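Long-range contacts in aldo-keto reductase 1 (Coptotermes gestroi, PDB 5KET), which binds NADP and probably uses it to reduce carbonyl groups of aldehydes and ketones: residues V169-F174 with I188-L193; S176-R181 with H331-Y336; V195-Y200 with I215-Y220; V199-R204 with A316-R321. One frame throughout, in Å; residues are numbered along the deposited sequence.

Contact 1 of 4, residues V169-F174 with I188-L193; sequences VGLSNF and IRPANL. With NAP (NADP nicotinamide-adenine-dinucleotide phosphate), chain C.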
# COMPACT_ATOMS: atom_id res chain seq x y z
N VAL A 169 -11.54 5.92 -4.04
CA VAL A 169 -11.36 5.38 -2.70
C VAL A 169 -11.25 3.86 -2.78
O VAL A 169 -11.88 3.21 -3.62
CB VAL A 169 -12.50 5.80 -1.75
CG1 VAL A 169 -12.34 7.26 -1.37
CG2 VAL A 169 -13.84 5.55 -2.40
N GLY A 170 -10.45 3.30 -1.88
CA GLY A 170 -10.21 1.87 -1.87
C GLY A 170 -9.91 1.29 -0.50
O GLY A 170 -10.10 1.97 0.52
N LEU A 171 -9.42 0.05 -0.46
CA LEU A 171 -9.22 -0.68 0.78
C LEU A 171 -7.79 -1.19 0.88
O LEU A 171 -7.13 -1.42 -0.14
CB LEU A 171 -10.16 -1.88 0.86
CG LEU A 171 -11.67 -1.67 0.72
CD1 LEU A 171 -12.33 -3.02 0.49
CD2 LEU A 171 -12.19 -0.95 1.95
N SER A 172 -7.32 -1.40 2.11
CA SER A 172 -6.00 -1.96 2.33
C SER A 172 -6.03 -2.98 3.47
O SER A 172 -6.57 -2.70 4.54
CB SER A 172 -4.98 -0.86 2.65
OG SER A 172 -3.67 -1.39 2.63
N ASN A 173 -5.45 -4.15 3.21
CA ASN A 173 -5.37 -5.23 4.19
C ASN A 173 -6.75 -5.73 4.60
O ASN A 173 -6.98 -6.10 5.75
CB ASN A 173 -4.55 -4.81 5.42
CG ASN A 173 -3.12 -4.44 5.07
OD1 ASN A 173 -2.68 -3.33 5.34
ND2 ASN A 173 -2.39 -5.39 4.48
N PHE A 174 -7.68 -5.75 3.65
CA PHE A 174 -9.01 -6.31 3.82
C PHE A 174 -9.05 -7.71 3.22
O PHE A 174 -8.29 -8.02 2.30
CB PHE A 174 -10.06 -5.43 3.14
CG PHE A 174 -10.48 -4.23 3.95
CD1 PHE A 174 -9.58 -3.20 4.21
CD2 PHE A 174 -11.78 -4.12 4.42
CE1 PHE A 174 -9.97 -2.09 4.95
CE2 PHE A 174 -12.18 -3.01 5.16
CZ PHE A 174 -11.27 -2.00 5.43
N ILE A 188 -20.34 3.61 -4.21
CA ILE A 188 -19.19 3.74 -5.10
C ILE A 188 -18.22 2.61 -4.75
O ILE A 188 -17.68 2.58 -3.64
CB ILE A 188 -18.49 5.10 -4.95
CG1 ILE A 188 -19.41 6.22 -5.43
CG2 ILE A 188 -17.15 5.10 -5.69
CD1 ILE A 188 -18.92 7.61 -5.06
N ARG A 189 -18.01 1.69 -5.68
CA ARG A 189 -17.24 0.49 -5.40
C ARG A 189 -15.77 0.82 -5.10
O ARG A 189 -15.25 1.85 -5.57
CB ARG A 189 -17.34 -0.48 -6.58
CG ARG A 189 -16.36 -1.64 -6.56
CD ARG A 189 -16.89 -2.80 -7.38
NE ARG A 189 -17.97 -2.40 -8.26
CZ ARG A 189 -18.87 -3.24 -8.75
NH1 ARG A 189 -18.83 -4.53 -8.43
NH2 ARG A 189 -19.84 -2.79 -9.55
N PRO A 190 -15.11 0.02 -4.28
CA PRO A 190 -13.66 0.16 -4.11
C PRO A 190 -12.93 0.21 -5.44
O PRO A 190 -13.16 -0.63 -6.32
CB PRO A 190 -13.28 -1.10 -3.31
CG PRO A 190 -14.56 -1.58 -2.69
CD PRO A 190 -15.71 -0.81 -3.22
N ALA A 191 -12.07 1.20 -5.60
CA ALA A 191 -11.27 1.31 -6.81
C ALA A 191 -10.02 0.45 -6.76
O ALA A 191 -9.55 -0.01 -7.81
CB ALA A 191 -10.89 2.76 -7.06
N ASN A 192 -9.47 0.23 -5.58
CA ASN A 192 -8.16 -0.41 -5.46
C ASN A 192 -8.07 -1.09 -4.10
O ASN A 192 -8.56 -0.58 -3.10
CB ASN A 192 -7.03 0.62 -5.63
CG ASN A 192 -5.66 0.05 -5.31
OD1 ASN A 192 -5.08 -0.67 -6.11
ND2 ASN A 192 -5.13 0.40 -4.14
N LEU A 193 -7.45 -2.27 -4.10
CA LEU A 193 -7.11 -3.00 -2.88
C LEU A 193 -5.60 -3.04 -2.78
O LEU A 193 -4.92 -3.42 -3.74
CB LEU A 193 -7.66 -4.42 -2.91
CG LEU A 193 -7.14 -5.29 -1.75
CD1 LEU A 193 -7.62 -4.72 -0.43
CD2 LEU A 193 -7.52 -6.74 -1.93
PA NAP C . 9.70 -3.32 -0.49
O1A NAP C . 9.62 -1.91 -1.07
O2A NAP C . 9.52 -4.44 -1.22
O5B NAP C . 11.09 -3.36 0.44
C5B NAP C . 11.75 -2.13 0.27
C4B NAP C . 13.09 -2.29 0.98
O4B NAP C . 14.00 -2.88 0.08
C3B NAP C . 13.66 -0.95 1.51
O3B NAP C . 14.31 -1.17 2.72
C2B NAP C . 14.71 -0.55 0.44
O2B NAP C . 15.87 -0.09 0.96
C1B NAP C . 14.97 -1.92 -0.31
N9A NAP C . 14.89 -1.75 -1.75
C8A NAP C . 14.02 -0.92 -2.48
N7A NAP C . 14.21 -1.00 -3.81
C5A NAP C . 15.27 -1.92 -3.96
C6A NAP C . 15.92 -2.43 -5.09
N6A NAP C . 15.57 -2.03 -6.35
N1A NAP C . 16.94 -3.34 -4.97
C2A NAP C . 17.25 -3.71 -3.67
N3A NAP C . 16.71 -3.31 -2.50
C4A NAP C . 15.70 -2.40 -2.68
O3 NAP C . 8.44 -3.36 0.51
PN NAP C . 8.15 -2.12 1.44
O1N NAP C . 9.17 -1.07 1.50
O2N NAP C . 7.43 -2.62 2.67
O5D NAP C . 6.79 -1.35 0.61
C5D NAP C . 6.78 -0.08 1.07
C4D NAP C . 5.55 0.58 0.54
O4D NAP C . 4.49 -0.36 0.69
C3D NAP C . 5.26 1.72 1.53
O3D NAP C . 5.66 2.92 1.01
C2D NAP C . 3.77 1.74 1.60
O2D NAP C . 3.25 2.52 0.61
C1D NAP C . 3.37 0.29 1.28
N1N NAP C . 3.01 -0.30 2.59
C2N NAP C . 1.69 -0.48 2.88
C3N NAP C . 1.32 -0.98 4.11
C7N NAP C . -0.09 -1.18 4.37
O7N NAP C . -0.99 -0.75 3.61
N7N NAP C . -0.42 -1.87 5.51
C4N NAP C . 2.29 -1.30 5.08
C5N NAP C . 3.61 -1.10 4.78
C6N NAP C . 3.99 -0.59 3.54
P2B NAP C . 16.35 1.61 0.71
O1X NAP C . 15.14 2.27 1.37
O2X NAP C . 17.70 1.78 1.35
O3X NAP C . 16.19 1.69 -0.81
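L171 and L193 pair as parallel neighbours where strands 166-172 and 192-196 lie side by side in the TIM barrel. N of L171 donates to O of N192 at 2.8 Å, almost in line with the carbonyl, and N of A191 donates to O of V169, also 2.8 Å and nearly straight at 175°. Between them CA of G170 lies 3.2 Å from O of N192, a CA-H...O contact. CG of L193 stands anti to the backbone N (chi1 171°), which carries CD1 alongside the L171 carbonyl, 4.0 Å from CB of L171. On the same face CD1 of L171 meets CG of P190 at 4.1 Å, while CD2 of L171 covers the centre of the F174 ring. I179 of helix 176-185 packs on both leucines. At the strand end, OD1 of N173 accepts N7N of the NADP carboxamide at 2.7 Å, and ND2 of N173 is bonded to the Y220 hydroxyl. OG of S172, bonded to O of Q194, also lies 2.9 Å from O7N of NADP. With an alanine in place of N173, the carboxamide nitrogen and the Y220 hydroxyl would probably each lose a partner, and the NADP carboxamide would be freer to turn. The bond from N7N to N173, with the S172 hydroxyl beside O7N, would restrain the carboxamide and so the turn of the nicotinamide ring, consistent with hydride transfer from one chosen face.

Contact 2 of 4, residues S176-R181 with H331-Y336; sequences SRQIAR and HPEHPY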
# COMPACT_ATOMS: atom_id res chain seq x y z
N SER A 176 -11.56 -11.21 1.78
CA SER A 176 -12.64 -11.40 0.81
C SER A 176 -13.98 -10.97 1.39
O SER A 176 -14.68 -10.11 0.83
CB SER A 176 -12.74 -12.86 0.39
OG SER A 176 -11.52 -13.32 -0.15
N ARG A 177 -14.36 -11.58 2.51
CA ARG A 177 -15.67 -11.33 3.09
C ARG A 177 -15.91 -9.83 3.31
O ARG A 177 -16.98 -9.33 3.00
CB ARG A 177 -15.82 -12.12 4.40
N GLN A 178 -14.90 -9.10 3.82
CA GLN A 178 -15.08 -7.66 4.07
C GLN A 178 -15.11 -6.85 2.79
O GLN A 178 -15.84 -5.84 2.72
CB GLN A 178 -13.98 -7.11 5.00
CG GLN A 178 -13.69 -7.89 6.30
CD GLN A 178 -12.32 -7.54 6.90
OE1 GLN A 178 -11.42 -7.13 6.19
NE2 GLN A 178 -12.14 -7.81 8.19
N ILE A 179 -14.31 -7.21 1.78
CA ILE A 179 -14.46 -6.56 0.49
C ILE A 179 -15.85 -6.82 -0.06
O ILE A 179 -16.57 -5.89 -0.45
CB ILE A 179 -13.38 -7.02 -0.50
CG1 ILE A 179 -12.00 -6.53 -0.07
CG2 ILE A 179 -13.69 -6.50 -1.91
CD1 ILE A 179 -10.90 -7.06 -0.93
N ALA A 180 -16.26 -8.09 -0.06
CA ALA A 180 -17.58 -8.44 -0.57
C ALA A 180 -18.69 -7.69 0.15
O ALA A 180 -19.62 -7.19 -0.48
CB ALA A 180 -17.80 -9.95 -0.45
N ARG A 181 -18.59 -7.58 1.49
CA ARG A 181 -19.60 -6.84 2.24
C ARG A 181 -19.65 -5.37 1.81
O ARG A 181 -20.73 -4.79 1.68
CB ARG A 181 -19.32 -6.95 3.74
CG ARG A 181 -19.52 -8.34 4.29
CD ARG A 181 -19.13 -8.42 5.78
NE ARG A 181 -19.69 -7.30 6.54
CZ ARG A 181 -19.02 -6.55 7.39
NH1 ARG A 181 -17.73 -6.79 7.63
NH2 ARG A 181 -19.63 -5.56 8.03
N HIS A 331 -10.04 -8.72 17.31
CA HIS A 331 -10.96 -7.71 16.86
C HIS A 331 -11.89 -8.31 15.79
O HIS A 331 -11.44 -9.07 14.94
CB HIS A 331 -10.22 -6.49 16.30
CG HIS A 331 -11.09 -5.47 15.64
ND1 HIS A 331 -11.19 -4.18 16.07
CD2 HIS A 331 -11.89 -5.55 14.56
CE1 HIS A 331 -12.03 -3.51 15.29
NE2 HIS A 331 -12.47 -4.33 14.36
N PRO A 332 -13.19 -7.96 15.82
CA PRO A 332 -14.16 -8.61 14.92
C PRO A 332 -13.83 -8.53 13.44
O PRO A 332 -14.32 -9.35 12.66
CB PRO A 332 -15.46 -7.86 15.23
CG PRO A 332 -15.21 -7.03 16.46
CD PRO A 332 -13.83 -7.28 16.95
N GLU A 333 -13.04 -7.54 13.03
CA GLU A 333 -12.66 -7.34 11.64
C GLU A 333 -11.18 -7.61 11.43
O GLU A 333 -10.47 -6.80 10.83
CB GLU A 333 -13.02 -5.93 11.19
CG GLU A 333 -14.51 -5.61 11.26
CD GLU A 333 -15.35 -6.43 10.29
OE1 GLU A 333 -14.77 -7.07 9.38
OE2 GLU A 333 -16.59 -6.43 10.44
N HIS A 334 -10.71 -8.73 11.93
CA HIS A 334 -9.35 -9.13 11.65
C HIS A 334 -9.31 -9.89 10.32
O HIS A 334 -10.06 -10.86 10.15
CB HIS A 334 -8.80 -10.00 12.77
CG HIS A 334 -7.34 -10.29 12.63
ND1 HIS A 334 -6.85 -11.42 12.00
CD2 HIS A 334 -6.25 -9.58 13.02
CE1 HIS A 334 -5.53 -11.40 12.02
NE2 HIS A 334 -5.14 -10.29 12.64
N PRO A 335 -8.46 -9.48 9.38
CA PRO A 335 -8.59 -9.99 8.01
C PRO A 335 -7.91 -11.31 7.73
O PRO A 335 -8.27 -11.97 6.74
CB PRO A 335 -7.96 -8.87 7.17
CG PRO A 335 -6.92 -8.28 8.09
CD PRO A 335 -7.48 -8.38 9.48
N TYR A 336 -6.96 -11.75 8.55
CA TYR A 336 -6.09 -12.85 8.18
C TYR A 336 -6.46 -14.17 8.85
O TYR A 336 -5.68 -15.12 8.79
CB TYR A 336 -4.63 -12.50 8.47
CG TYR A 336 -4.21 -11.16 7.88
CD1 TYR A 336 -3.36 -10.32 8.58
CD2 TYR A 336 -4.68 -10.74 6.64
CE1 TYR A 336 -2.98 -9.11 8.06
CE2 TYR A 336 -4.31 -9.52 6.12
CZ TYR A 336 -3.45 -8.71 6.84
OH TYR A 336 -3.06 -7.49 6.33
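The backbones stay well apart, CA of Q178 and CA of P335 being the nearest pair at 7.9 Å, as the C-terminal loop passes over the start of helix 176-185, an outer helix of the TIM barrel. Side chains bridge the distance. E333, bent at its second torsion (chi2 -66°), sends its carboxylate between two helix residues one turn apart. R181 reaches it from the opposite direction and forms a salt bridge, NH1 to OE2 at 3.1 Å. OE2 is met on its syn side but from out of the carboxylate plane, and the guanidinium and carboxylate planes are only 22° apart. Q178, its chain extended, runs antiparallel alongside E333; NE2 gives a weak hydrogen bond to OE1 of E333 at 3.0 Å, the two flat groups being turned 51° from each other. Both carboxylate oxygens therefore have a donor from the helix, and the positive R181 would tend to favour the ionised form of E333. L150 of helix 150-162 touches both R181 and E333. Further along the loop, P335 lays its CB 4.0 Å from OE1 of Q178.

Contact 3 of 4, residues V195-Y200 with I215-Y220; sequences VELNVY and ITVCAY. With NAP (NADP nicotinamide-adenine-dinucleotide phosphate), chain C.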
# COMPACT_ATOMS: atom_id res chain seq x y z
N VAL A 195 -2.71 -4.80 -0.69
CA VAL A 195 -2.36 -5.86 0.23
C VAL A 195 -0.91 -6.24 -0.01
O VAL A 195 -0.30 -5.87 -1.01
CB VAL A 195 -3.26 -7.10 0.07
CG1 VAL A 195 -4.66 -6.81 0.58
CG2 VAL A 195 -3.29 -7.53 -1.38
N GLU A 196 -0.35 -6.97 0.94
CA GLU A 196 0.98 -7.54 0.77
C GLU A 196 0.95 -8.57 -0.36
O GLU A 196 0.02 -9.39 -0.45
CB GLU A 196 1.45 -8.14 2.09
CG GLU A 196 2.46 -9.26 2.06
CD GLU A 196 2.90 -9.67 3.44
OE1 GLU A 196 2.22 -9.36 4.45
OE2 GLU A 196 3.95 -10.36 3.54
N LEU A 197 1.99 -8.53 -1.21
CA LEU A 197 2.02 -9.35 -2.42
C LEU A 197 3.41 -9.30 -3.04
O LEU A 197 3.94 -8.22 -3.29
CB LEU A 197 0.95 -8.87 -3.42
CG LEU A 197 0.51 -9.73 -4.61
CD1 LEU A 197 -0.82 -9.23 -5.16
CD2 LEU A 197 1.55 -9.76 -5.72
N ASN A 198 3.96 -10.48 -3.31
CA ASN A 198 5.22 -10.67 -4.03
C ASN A 198 5.27 -12.13 -4.46
O ASN A 198 4.28 -12.86 -4.36
CB ASN A 198 6.41 -10.26 -3.16
CG ASN A 198 6.42 -10.95 -1.82
OD1 ASN A 198 6.08 -12.14 -1.71
ND2 ASN A 198 6.82 -10.22 -0.78
N VAL A 199 6.43 -12.58 -4.94
CA VAL A 199 6.48 -13.95 -5.44
C VAL A 199 6.42 -14.97 -4.31
O VAL A 199 6.11 -16.14 -4.56
CB VAL A 199 7.73 -14.21 -6.31
CG1 VAL A 199 7.77 -13.25 -7.48
CG2 VAL A 199 8.99 -14.15 -5.46
N TYR A 200 6.72 -14.57 -3.07
CA TYR A 200 6.56 -15.47 -1.93
C TYR A 200 5.14 -15.46 -1.36
O TYR A 200 4.81 -16.35 -0.57
CB TYR A 200 7.56 -15.12 -0.83
CG TYR A 200 8.98 -15.54 -1.13
CD1 TYR A 200 9.25 -16.40 -2.20
CD2 TYR A 200 10.04 -15.10 -0.35
CE1 TYR A 200 10.55 -16.79 -2.49
CE2 TYR A 200 11.34 -15.49 -0.63
CZ TYR A 200 11.59 -16.33 -1.70
OH TYR A 200 12.87 -16.71 -1.98
N ILE A 215 -11.82 -4.70 -9.28
CA ILE A 215 -11.06 -4.05 -8.22
C ILE A 215 -9.59 -4.33 -8.47
O ILE A 215 -9.19 -5.51 -8.56
CB ILE A 215 -11.48 -4.54 -6.83
CG1 ILE A 215 -12.98 -4.29 -6.61
CG2 ILE A 215 -10.61 -3.92 -5.73
CD1 ILE A 215 -13.55 -5.03 -5.37
N THR A 216 -8.80 -3.28 -8.58
CA THR A 216 -7.39 -3.42 -8.94
C THR A 216 -6.54 -3.59 -7.69
O THR A 216 -6.77 -2.93 -6.67
CB THR A 216 -6.94 -2.22 -9.75
OG1 THR A 216 -6.96 -1.06 -8.92
CG2 THR A 216 -7.89 -2.01 -10.91
N VAL A 217 -5.55 -4.47 -7.78
CA VAL A 217 -4.73 -4.86 -6.64
C VAL A 217 -3.39 -4.15 -6.75
O VAL A 217 -2.61 -4.41 -7.68
CB VAL A 217 -4.54 -6.38 -6.57
CG1 VAL A 217 -3.60 -6.73 -5.43
CG2 VAL A 217 -5.87 -7.09 -6.41
N CYS A 218 -3.09 -3.26 -5.81
CA CYS A 218 -1.76 -2.70 -5.70
C CYS A 218 -0.97 -3.52 -4.69
O CYS A 218 -1.45 -3.79 -3.58
CB CYS A 218 -1.79 -1.24 -5.27
SG CYS A 218 -0.14 -0.62 -4.88
N ALA A 219 0.24 -3.91 -5.07
CA ALA A 219 1.07 -4.80 -4.27
C ALA A 219 2.09 -3.98 -3.49
O ALA A 219 2.94 -3.32 -4.10
CB ALA A 219 1.78 -5.83 -5.15
N TYR A 220 2.00 -4.03 -2.17
CA TYR A 220 3.04 -3.47 -1.32
C TYR A 220 3.96 -4.60 -0.84
O TYR A 220 3.58 -5.77 -0.83
CB TYR A 220 2.46 -2.68 -0.15
CG TYR A 220 1.97 -3.45 1.06
CD1 TYR A 220 2.86 -3.95 2.02
CD2 TYR A 220 0.61 -3.63 1.28
CE1 TYR A 220 2.39 -4.64 3.14
CE2 TYR A 220 0.14 -4.31 2.39
CZ TYR A 220 1.03 -4.81 3.31
OH TYR A 220 0.55 -5.48 4.41
PA NAP C . 9.70 -3.32 -0.49
O1A NAP C . 9.62 -1.91 -1.07
O2A NAP C . 9.52 -4.44 -1.22
O5B NAP C . 11.09 -3.36 0.44
C5B NAP C . 11.75 -2.13 0.27
C4B NAP C . 13.09 -2.29 0.98
O4B NAP C . 14.00 -2.88 0.08
C3B NAP C . 13.66 -0.95 1.51
O3B NAP C . 14.31 -1.17 2.72
C2B NAP C . 14.71 -0.55 0.44
O2B NAP C . 15.87 -0.09 0.96
C1B NAP C . 14.97 -1.92 -0.31
N9A NAP C . 14.89 -1.75 -1.75
C8A NAP C . 14.02 -0.92 -2.48
N7A NAP C . 14.21 -1.00 -3.81
C5A NAP C . 15.27 -1.92 -3.96
C6A NAP C . 15.92 -2.43 -5.09
N6A NAP C . 15.57 -2.03 -6.35
N1A NAP C . 16.94 -3.34 -4.97
C2A NAP C . 17.25 -3.71 -3.67
N3A NAP C . 16.71 -3.31 -2.50
C4A NAP C . 15.70 -2.40 -2.68
O3 NAP C . 8.44 -3.36 0.51
PN NAP C . 8.15 -2.12 1.44
O1N NAP C . 9.17 -1.07 1.50
O2N NAP C . 7.43 -2.62 2.67
O5D NAP C . 6.79 -1.35 0.61
C5D NAP C . 6.78 -0.08 1.07
C4D NAP C . 5.55 0.58 0.54
O4D NAP C . 4.49 -0.36 0.69
C3D NAP C . 5.26 1.72 1.53
O3D NAP C . 5.66 2.92 1.01
C2D NAP C . 3.77 1.74 1.60
O2D NAP C . 3.25 2.52 0.61
C1D NAP C . 3.37 0.29 1.28
N1N NAP C . 3.01 -0.30 2.59
C2N NAP C . 1.69 -0.48 2.88
C3N NAP C . 1.32 -0.98 4.11
C7N NAP C . -0.09 -1.18 4.37
O7N NAP C . -0.99 -0.75 3.61
N7N NAP C . -0.42 -1.87 5.51
C4N NAP C . 2.29 -1.30 5.08
C5N NAP C . 3.61 -1.10 4.78
C6N NAP C . 3.99 -0.59 3.54
P2B NAP C . 16.35 1.61 0.71
O1X NAP C . 15.14 2.27 1.37
O2X NAP C . 17.70 1.78 1.35
O3X NAP C . 16.19 1.69 -0.81
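Y220 takes an uncommon first torsion, with CG held between its backbone N and carbonyl carbon (chi1 80°), and this swings the phenol over the backbone at V195 and E196, where CE2 of Y220 approaches N of E196. The E196 backbone sets CB over the ring face, a CH-pi contact of 4.0 Å to the ring centroid, and chi1 of 154° carries the E196 carboxylate on to the backbone nitrogens of R319 and F320, which hold it. The opposite face carries the nicotinamide of NADP: the two rings lie nearly parallel, with CG of Y220 3.5 Å from C2N, while CB of Y220 comes to 3.2 Å from the ribose O4D. The backbones run as parallel strands. N of Y220 donates to O of V195 at 3.2 Å, N of L197 donates to O of Y220 at 3.2 Å, and a weaker bond joins N of V195 to O of C218. Behind the strands CB of L197 meets CB of A219 at 3.6 Å. CD1 of L197 and CG2 of V195 both press on CG1 of V217, against which L197 comes at 3.7 Å, and helix 204-212 packs on this face through V207. An alanine in place of Y220 would probably take away the platform beneath the nicotinamide and cost ND2 of N173 the Y220 hydroxyl. A tyrosine at a barrel strand end, stacked under the nicotinamide, is a hallmark of the cofactor site in aldo-keto reductases.

Contact 4 of 4, residues V199-R204 with A316-R321; sequences VYFQQR and AGRRFR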
# COMPACT_ATOMS: atom_id res chain seq x y z
N VAL A 199 6.43 -12.58 -4.94
CA VAL A 199 6.48 -13.95 -5.44
C VAL A 199 6.42 -14.97 -4.31
O VAL A 199 6.11 -16.14 -4.56
CB VAL A 199 7.73 -14.21 -6.31
CG1 VAL A 199 7.77 -13.25 -7.48
CG2 VAL A 199 8.99 -14.15 -5.46
N TYR A 200 6.72 -14.57 -3.07
CA TYR A 200 6.56 -15.47 -1.93
C TYR A 200 5.14 -15.46 -1.36
O TYR A 200 4.81 -16.35 -0.57
CB TYR A 200 7.56 -15.12 -0.83
CG TYR A 200 8.98 -15.54 -1.13
CD1 TYR A 200 9.25 -16.40 -2.20
CD2 TYR A 200 10.04 -15.10 -0.35
CE1 TYR A 200 10.55 -16.79 -2.49
CE2 TYR A 200 11.34 -15.49 -0.63
CZ TYR A 200 11.59 -16.33 -1.70
OH TYR A 200 12.87 -16.71 -1.98
N PHE A 201 4.31 -14.50 -1.77
CA PHE A 201 2.97 -14.24 -1.27
C PHE A 201 2.16 -13.63 -2.42
O PHE A 201 1.78 -12.46 -2.42
CB PHE A 201 3.02 -13.31 -0.05
CG PHE A 201 1.77 -13.30 0.78
CD1 PHE A 201 1.26 -14.48 1.30
CD2 PHE A 201 1.12 -12.11 1.04
CE1 PHE A 201 0.11 -14.46 2.06
CE2 PHE A 201 -0.02 -12.09 1.80
CZ PHE A 201 -0.53 -13.27 2.31
N GLN A 202 1.88 -14.44 -3.44
CA GLN A 202 1.32 -13.93 -4.68
C GLN A 202 -0.16 -13.58 -4.59
O GLN A 202 -0.67 -12.86 -5.47
CB GLN A 202 1.54 -14.93 -5.81
CG GLN A 202 2.99 -15.09 -6.19
CD GLN A 202 3.25 -16.28 -7.09
OE1 GLN A 202 4.34 -16.85 -7.08
NE2 GLN A 202 2.25 -16.66 -7.86
N GLN A 203 -0.88 -14.06 -3.57
CA GLN A 203 -2.28 -13.73 -3.35
C GLN A 203 -3.12 -14.05 -4.59
O GLN A 203 -4.00 -13.28 -4.97
CB GLN A 203 -2.46 -12.26 -2.93
CG GLN A 203 -1.79 -11.89 -1.62
CD GLN A 203 -2.77 -11.73 -0.47
OE1 GLN A 203 -3.65 -12.57 -0.27
NE2 GLN A 203 -2.61 -10.66 0.31
N ARG A 204 -2.82 -15.20 -5.21
CA ARG A 204 -3.58 -15.63 -6.38
C ARG A 204 -5.07 -15.51 -6.15
O ARG A 204 -5.80 -14.94 -6.97
CB ARG A 204 -3.23 -17.09 -6.73
CG ARG A 204 -1.82 -17.48 -6.47
CD ARG A 204 -0.91 -16.77 -7.41
NE ARG A 204 -1.52 -16.63 -8.71
CZ ARG A 204 -0.88 -16.23 -9.79
NH1 ARG A 204 0.41 -15.94 -9.73
NH2 ARG A 204 -1.52 -16.12 -10.93
N ALA A 316 1.25 -17.52 5.03
CA ALA A 316 2.46 -17.55 5.84
C ALA A 316 3.72 -18.06 5.14
O ALA A 316 4.23 -19.12 5.50
CB ALA A 316 2.21 -18.39 7.09
N GLY A 317 4.22 -17.34 4.13
CA GLY A 317 3.56 -16.20 3.53
C GLY A 317 3.75 -14.81 4.11
O GLY A 317 4.68 -14.10 3.75
N ARG A 318 2.83 -14.42 5.00
CA ARG A 318 2.77 -13.04 5.45
C ARG A 318 3.94 -12.71 6.36
O ARG A 318 4.21 -13.42 7.33
CB ARG A 318 1.48 -12.78 6.21
CG ARG A 318 0.28 -13.40 5.60
CD ARG A 318 -0.89 -13.39 6.56
NE ARG A 318 -2.10 -13.57 5.79
CZ ARG A 318 -2.59 -12.64 4.99
NH1 ARG A 318 -2.01 -11.46 4.90
NH2 ARG A 318 -3.69 -12.89 4.29
N ARG A 319 4.62 -11.61 6.05
CA ARG A 319 5.46 -10.94 7.03
C ARG A 319 4.74 -9.80 7.70
O ARG A 319 5.03 -9.49 8.86
CB ARG A 319 6.71 -10.39 6.37
CG ARG A 319 7.18 -11.27 5.30
CD ARG A 319 7.79 -10.53 4.12
NE ARG A 319 8.68 -11.47 3.41
CZ ARG A 319 9.99 -11.53 3.58
NH1 ARG A 319 10.61 -10.72 4.44
NH2 ARG A 319 10.70 -12.41 2.94
N PHE A 320 3.84 -9.13 6.97
CA PHE A 320 3.01 -8.08 7.54
C PHE A 320 1.76 -8.71 8.15
O PHE A 320 0.63 -8.54 7.69
CB PHE A 320 2.67 -7.03 6.49
CG PHE A 320 3.85 -6.24 6.01
CD1 PHE A 320 4.77 -6.80 5.12
CD2 PHE A 320 4.06 -4.95 6.47
CE1 PHE A 320 5.86 -6.07 4.70
CE2 PHE A 320 5.14 -4.22 6.05
CZ PHE A 320 6.05 -4.78 5.16
N ARG A 321 2.00 -9.49 9.20
CA ARG A 321 0.91 -10.07 9.95
C ARG A 321 0.30 -9.03 10.87
O ARG A 321 0.84 -7.93 11.06
CB ARG A 321 1.38 -11.28 10.76
CG ARG A 321 2.29 -12.22 10.00
CD ARG A 321 2.45 -13.55 10.73
NE ARG A 321 1.42 -14.50 10.34
CZ ARG A 321 1.50 -15.32 9.29
NH1 ARG A 321 2.58 -15.29 8.50
NH2 ARG A 321 0.51 -16.16 9.01
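G317, modelled after a cis peptide bond, presses its CA against CD1 of the F201 ring at 3.6 Å, with no side chain between them. Its positive phi (87°) suits glycine. CG of F201 is anti to the backbone N, which extends the phenyl group from the loop ahead of helix 204-212 toward the loop 316-321. The ring then runs on to R318. CG of R318 lies 3.4 Å from CZ of F201, and the same CZ stands over the centre of the guanidinium, 3.4 Å above its plane. The two flat groups are 69° apart, so the rim of the phenyl points into the guanidinium face and the groups do not stack. At the other end NH2 of R319 reaches the edge of the Y200 ring, 4.3 Å from CD2, close to the ring plane. Y200 itself is fixed by its hydroxyl on D250 and by a cation-pi contact with K313. The contact thus joins the loop after strand 192-196 to the C-terminal loop 316-321, which E196 also ties through N of R319 and N of F320, and which brings F320 into the NADP pocket. Across it the grip comes from the F201 ring, the edge of Y200, the glycine backbone and the arginine chains, without hydrogen bonds; its hold is therefore one of shape, and the R318 charge is met instead by the Y336 ring, a cation-pi contact.

Following the chain, contact 1 closes the first loop: strand 166-172, helix 176-185 and strand 192-196 form one beta-alpha-beta unit. Contact 2 starts on that helix, before contact 1 has closed, so the two cross; it ends near the C terminus, enclosing some 150 residues. Contacts 3 and 4 nest inside it. Contact 3 closes the next unit, through helix 204-212 to strand 216-220, and continues the same sheet as contact 1. Contact 4 starts from the same stretch, sharing V199 and Y200, but runs on to the loop 316-321. Contacts 1 and 3 tie barrel strands beside NADP, whereas contacts 2 and 4 bind C-terminal loops to the barrel.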